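Local structure of ferric-chelate reductase (NAD(P)H) (Archaeoglobus fulgidus, 1I0R) at residues T106-V118 and V130-V144. The protein reduces ferric iron bound to siderophores, using NAD(P)H as electron donor, releasing ferrous iron, and binds FMN as cofactor. Residues are numbered along the deposited sequence; the frame is centred on the assembly and turned at random.
Sequences TQHAVAVIEAKVV and VGEAVDAEVLKDAEV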
loop_
_atom_site.group_PDB
_atom_site.type_symbol
_atom_site.label_atom_id
_atom_site.label_comp_id
_atom_site.label_asym_id
_atom_site.label_seq_id
_atom_site.Cartn_x
_atom_site.Cartn_y
_atom_site.Cartn_z
ATOM N N THR B 106 9.659 -18.395 5.759
ATOM C CA THR B 106 10.941 -17.717 5.630
ATOM C C THR B 106 11.601 -17.916 4.284
ATOM O O THR B 106 12.493 -17.147 3.904
ATOM C CB THR B 106 11.915 -18.163 6.737
ATOM O OG1 THR B 106 11.971 -19.595 6.750
ATOM C CG2 THR B 106 11.423 -17.694 8.107
ATOM N N GLN B 107 11.151 -18.932 3.556
ATOM C CA GLN B 107 11.730 -19.199 2.239
ATOM C C GLN B 107 11.437 -18.058 1.270
ATOM O O GLN B 107 10.290 -17.646 1.126
ATOM C CB GLN B 107 11.186 -20.498 1.664
ATOM C CG GLN B 107 12.103 -21.092 0.594
ATOM C CD GLN B 107 11.639 -22.464 0.145
ATOM O OE1 GLN B 107 11.000 -23.192 0.906
ATOM N NE2 GLN B 107 11.959 -22.822 -1.100
ATOM N N HIS B 108 12.487 -17.571 0.614
ATOM C CA HIS B 108 12.406 -16.473 -0.352
ATOM C C HIS B 108 11.910 -15.168 0.249
ATOM O O HIS B 108 11.465 -14.279 -0.480
ATOM C CB HIS B 108 11.511 -16.863 -1.528
ATOM C CG HIS B 108 12.025 -18.042 -2.293
ATOM N ND1 HIS B 108 13.258 -18.041 -2.909
ATOM C CD2 HIS B 108 11.509 -19.280 -2.475
ATOM C CE1 HIS B 108 13.482 -19.234 -3.436
ATOM N NE2 HIS B 108 12.438 -20.004 -3.187
ATOM N N ALA B 109 12.016 -15.042 1.567
ATOM C CA ALA B 109 11.549 -13.837 2.240
ATOM C C ALA B 109 12.663 -12.927 2.690
ATOM O O ALA B 109 13.636 -13.369 3.315
ATOM C CB ALA B 109 10.682 -14.216 3.434
ATOM N N VAL B 110 12.522 -11.640 2.382
ATOM C CA VAL B 110 13.514 -10.659 2.786
ATOM C C VAL B 110 13.237 -10.326 4.257
ATOM O O VAL B 110 14.149 -9.993 5.016
ATOM C CB VAL B 110 13.415 -9.383 1.907
ATOM C CG1 VAL B 110 14.415 -8.320 2.388
ATOM C CG2 VAL B 110 13.666 -9.742 0.440
ATOM N N ALA B 111 11.970 -10.437 4.659
ATOM C CA ALA B 111 11.556 -10.173 6.031
ATOM C C ALA B 111 10.228 -10.868 6.338
ATOM O O ALA B 111 9.491 -11.234 5.424
ATOM C CB ALA B 111 11.393 -8.658 6.259
ATOM N N VAL B 112 9.949 -11.063 7.621
ATOM C CA VAL B 112 8.691 -11.642 8.077
ATOM C C VAL B 112 8.155 -10.802 9.217
ATOM O O VAL B 112 8.924 -10.244 10.013
ATOM C CB VAL B 112 8.822 -13.128 8.538
ATOM C CG1 VAL B 112 9.060 -14.011 7.326
ATOM C CG2 VAL B 112 9.950 -13.290 9.560
ATOM N N ILE B 113 6.831 -10.685 9.276
ATOM C CA ILE B 113 6.160 -9.915 10.305
ATOM C C ILE B 113 5.036 -10.760 10.856
ATOM O O ILE B 113 4.368 -11.467 10.100
ATOM C CB ILE B 113 5.558 -8.620 9.680
ATOM C CG1 ILE B 113 6.685 -7.792 9.063
ATOM C CG2 ILE B 113 4.749 -7.854 10.703
ATOM C CD1 ILE B 113 6.174 -6.659 8.164
ATOM N N GLU B 114 4.844 -10.702 12.172
ATOM C CA GLU B 114 3.779 -11.443 12.830
ATOM C C GLU B 114 2.871 -10.400 13.472
ATOM O O GLU B 114 3.365 -9.427 14.069
ATOM C CB GLU B 114 4.393 -12.383 13.878
ATOM C CG GLU B 114 3.413 -13.208 14.653
ATOM C CD GLU B 114 4.112 -14.193 15.590
ATOM O OE1 GLU B 114 5.295 -13.965 15.935
ATOM O OE2 GLU B 114 3.466 -15.183 15.978
ATOM N N ALA B 115 1.554 -10.577 13.347
ATOM C CA ALA B 115 0.611 -9.598 13.910
ATOM C C ALA B 115 -0.648 -10.199 14.534
ATOM O O ALA B 115 -1.094 -11.269 14.120
ATOM C CB ALA B 115 0.200 -8.575 12.796
ATOM N N LYS B 116 -1.198 -9.538 15.555
ATOM C CA LYS B 116 -2.456 -9.991 16.152
ATOM C C LYS B 116 -3.516 -8.979 15.683
ATOM O O LYS B 116 -3.273 -7.767 15.727
ATOM C CB LYS B 116 -2.416 -10.033 17.696
ATOM C CG LYS B 116 -2.233 -8.683 18.368
ATOM C CD LYS B 116 -2.444 -8.755 19.882
ATOM C CE LYS B 116 -2.567 -7.333 20.477
ATOM N NZ LYS B 116 -2.722 -7.325 21.976
ATOM N N VAL B 117 -4.649 -9.482 15.209
ATOM C CA VAL B 117 -5.736 -8.623 14.727
ATOM C C VAL B 117 -6.372 -7.814 15.841
ATOM O O VAL B 117 -6.829 -8.372 16.854
ATOM C CB VAL B 117 -6.856 -9.444 14.022
ATOM C CG1 VAL B 117 -8.026 -8.489 13.598
ATOM C CG2 VAL B 117 -6.276 -10.182 12.810
ATOM N N VAL B 118 -6.437 -6.498 15.648
ATOM C CA VAL B 118 -7.036 -5.622 16.644
ATOM C C VAL B 118 -8.277 -4.931 16.097
ATOM O O VAL B 118 -9.009 -4.309 16.851
ATOM C CB VAL B 118 -6.042 -4.546 17.146
ATOM C CG1 VAL B 118 -4.912 -5.211 17.949
ATOM C CG2 VAL B 118 -5.483 -3.760 15.963
ATOM N N VAL B 130 -6.699 -5.186 10.497
ATOM C CA VAL B 130 -5.676 -4.325 11.069
ATOM C C VAL B 130 -4.994 -5.113 12.180
ATOM O O VAL B 130 -5.626 -5.508 13.159
ATOM C CB VAL B 130 -6.280 -3.048 11.661
ATOM C CG1 VAL B 130 -5.153 -2.159 12.253
ATOM C CG2 VAL B 130 -7.003 -2.273 10.550
ATOM N N GLY B 131 -3.706 -5.362 12.007
ATOM C CA GLY B 131 -3.000 -6.106 13.033
ATOM C C GLY B 131 -1.921 -5.325 13.748
ATOM O O GLY B 131 -1.216 -4.503 13.156
ATOM N N GLU B 132 -1.761 -5.589 15.037
ATOM C CA GLU B 132 -0.703 -4.934 15.779
ATOM C C GLU B 132 0.508 -5.858 15.630
ATOM O O GLU B 132 0.399 -7.048 15.907
ATOM C CB GLU B 132 -1.101 -4.788 17.247
ATOM C CG GLU B 132 -0.135 -3.923 18.018
ATOM C CD GLU B 132 -0.595 -3.622 19.445
ATOM O OE1 GLU B 132 -1.773 -3.225 19.648
ATOM O OE2 GLU B 132 0.240 -3.774 20.363
ATOM N N ALA B 133 1.638 -5.334 15.175
ATOM C CA ALA B 133 2.839 -6.155 14.988
ATOM C C ALA B 133 3.375 -6.638 16.334
ATOM O O ALA B 133 3.554 -5.846 17.260
ATOM C CB ALA B 133 3.914 -5.357 14.237
ATOM N N VAL B 134 3.618 -7.943 16.441
ATOM C CA VAL B 134 4.154 -8.493 17.695
ATOM C C VAL B 134 5.588 -9.006 17.545
ATOM O O VAL B 134 6.267 -9.236 18.543
ATOM C CB VAL B 134 3.236 -9.586 18.272
ATOM C CG1 VAL B 134 1.921 -8.948 18.723
ATOM C CG2 VAL B 134 2.971 -10.679 17.242
ATOM N N ASP B 135 6.029 -9.219 16.308
ATOM C CA ASP B 135 7.416 -9.595 16.017
ATOM C C ASP B 135 7.685 -9.255 14.567
ATOM O O ASP B 135 6.748 -9.125 13.765
ATOM C CB ASP B 135 7.698 -11.090 16.243
ATOM C CG ASP B 135 9.203 -11.385 16.378
ATOM O OD1 ASP B 135 9.583 -12.583 16.358
ATOM O OD2 ASP B 135 10.013 -10.429 16.509
ATOM N N ALA B 136 8.954 -9.090 14.225
ATOM C CA ALA B 136 9.326 -8.778 12.866
ATOM C C ALA B 136 10.826 -8.942 12.769
ATOM O O ALA B 136 11.557 -8.588 13.706
ATOM C CB ALA B 136 8.925 -7.341 12.527
ATOM N N GLU B 137 11.290 -9.487 11.653
ATOM C CA GLU B 137 12.717 -9.675 11.459
ATOM C C GLU B 137 13.143 -9.593 10.001
ATOM O O GLU B 137 12.382 -9.957 9.090
ATOM C CB GLU B 137 13.147 -11.017 12.057
ATOM C CG GLU B 137 12.499 -12.246 11.437
ATOM C CD GLU B 137 12.818 -13.515 12.228
ATOM O OE1 GLU B 137 11.931 -14.015 12.964
ATOM O OE2 GLU B 137 13.970 -13.990 12.125
ATOM N N VAL B 138 14.346 -9.075 9.780
ATOM C CA VAL B 138 14.894 -8.994 8.436
ATOM C C VAL B 138 15.681 -10.292 8.307
ATOM O O VAL B 138 16.484 -10.615 9.182
ATOM C CB VAL B 138 15.835 -7.791 8.269
ATOM C CG1 VAL B 138 16.459 -7.824 6.883
ATOM C CG2 VAL B 138 15.049 -6.489 8.462
ATOM N N LEU B 139 15.442 -11.036 7.230
ATOM C CA LEU B 139 16.088 -12.335 7.025
ATOM C C LEU B 139 17.178 -12.364 5.962
ATOM O O LEU B 139 18.105 -13.183 6.028
ATOM C CB LEU B 139 15.033 -13.370 6.640
ATOM C CG LEU B 139 13.831 -13.507 7.572
ATOM C CD1 LEU B 139 12.788 -14.405 6.913
ATOM C CD2 LEU B 139 14.278 -14.060 8.922
ATOM N N LYS B 140 17.057 -11.492 4.972
ATOM C CA LYS B 140 18.014 -11.460 3.877
ATOM C C LYS B 140 18.330 -10.048 3.437
ATOM O O LYS B 140 17.561 -9.110 3.660
ATOM C CB LYS B 140 17.465 -12.214 2.663
ATOM C CG LYS B 140 16.959 -13.621 2.929
ATOM C CD LYS B 140 16.073 -14.102 1.767
ATOM C CE LYS B 140 16.812 -14.157 0.429
ATOM N NZ LYS B 140 17.643 -15.391 0.263
ATOM N N ASP B 141 19.468 -9.940 2.767
ATOM C CA ASP B 141 19.991 -8.697 2.237
ATOM C C ASP B 141 19.366 -8.383 0.868
ATOM O O ASP B 141 19.537 -7.293 0.330
ATOM C CB ASP B 141 21.512 -8.863 2.122
ATOM C CG ASP B 141 22.203 -7.645 1.575
ATOM O OD1 ASP B 141 21.904 -7.247 0.427
ATOM O OD2 ASP B 141 23.064 -7.089 2.296
ATOM N N ALA B 142 18.619 -9.335 0.321
ATOM C CA ALA B 142 18.007 -9.207 -1.004
ATOM C C ALA B 142 17.012 -8.073 -1.268
ATOM O O ALA B 142 16.377 -7.555 -0.350
ATOM C CB ALA B 142 17.359 -10.525 -1.377
ATOM N N GLU B 143 16.880 -7.724 -2.548
ATOM C CA GLU B 143 15.954 -6.692 -2.999
ATOM C C GLU B 143 14.560 -7.305 -2.970
ATOM O O GLU B 143 14.407 -8.519 -3.122
ATOM C CB GLU B 143 16.289 -6.235 -4.428
ATOM C CG GLU B 143 17.640 -5.521 -4.575
ATOM C CD GLU B 143 17.834 -4.393 -3.563
ATOM O OE1 GLU B 143 16.971 -3.488 -3.493
ATOM O OE2 GLU B 143 18.857 -4.406 -2.835
ATOM N N VAL B 144 13.540 -6.475 -2.763
ATOM C CA VAL B 144 12.178 -6.986 -2.710
ATOM C C VAL B 144 11.523 -7.029 -4.079
ATOM O O VAL B 144 11.926 -6.326 -5.008
ATOM C CB VAL B 144 11.261 -6.139 -1.771
ATOM C CG1 VAL B 144 11.863 -6.057 -0.388
ATOM C CG2 VAL B 144 11.018 -4.757 -2.366
#
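With CG1 anti to the backbone N (chi1 177°), Val110 pushes both methyls into the loop that follows strand 130-138: CG1 lies 3.5 Å from Ala142 O, while CG2 meets the methyls of Ala142 and Val144. Val112 takes a different turn, chi1 -71°, which sets CG2 alongside the Glu137 chain, 3.3 Å from its CG, and CG1 against Leu139 CD1. Leucine suits its place because its CD1 methyl, already against Val112 CG1, also touches Thr106 CG2, the two side chains crossing at about a right angle. Glu137, a long acid, lends its methylenes to Val112 while its OE1 forms a salt bridge with Lys96. Strands 111-118 and 130-138 form a beta hairpin in the six-stranded antiparallel barrel of this flavin reductase domain. A classic beta bulge interrupts the ladder where Val134 and Asp135 both face Glu114: Glu114 O accepts a 2.8 Å bond from Val134 N and a weak one from Asp135 N. Glu114 runs extended past Val134 CG2, and its OE2 is held by Thr100; its OE1 stays 4.5 Å from Asp135 OD1, a like-charge approach that may favour protonation of one acid. On the face that carries Ile113, Ala133 and Ala136, these three pack on Phe6 of the second subunit; the two alanines are small. At the corner the chain turns at Val110, Val110 O takes Leu139 N (2.8 Å) and Lys140 N (3.3 Å) from the same face of its carbonyl plane. An alanine in place of Val110 would probably open a gap beside Ala142 and Val144, the latter near the NADP(+)-binding residue Asp149.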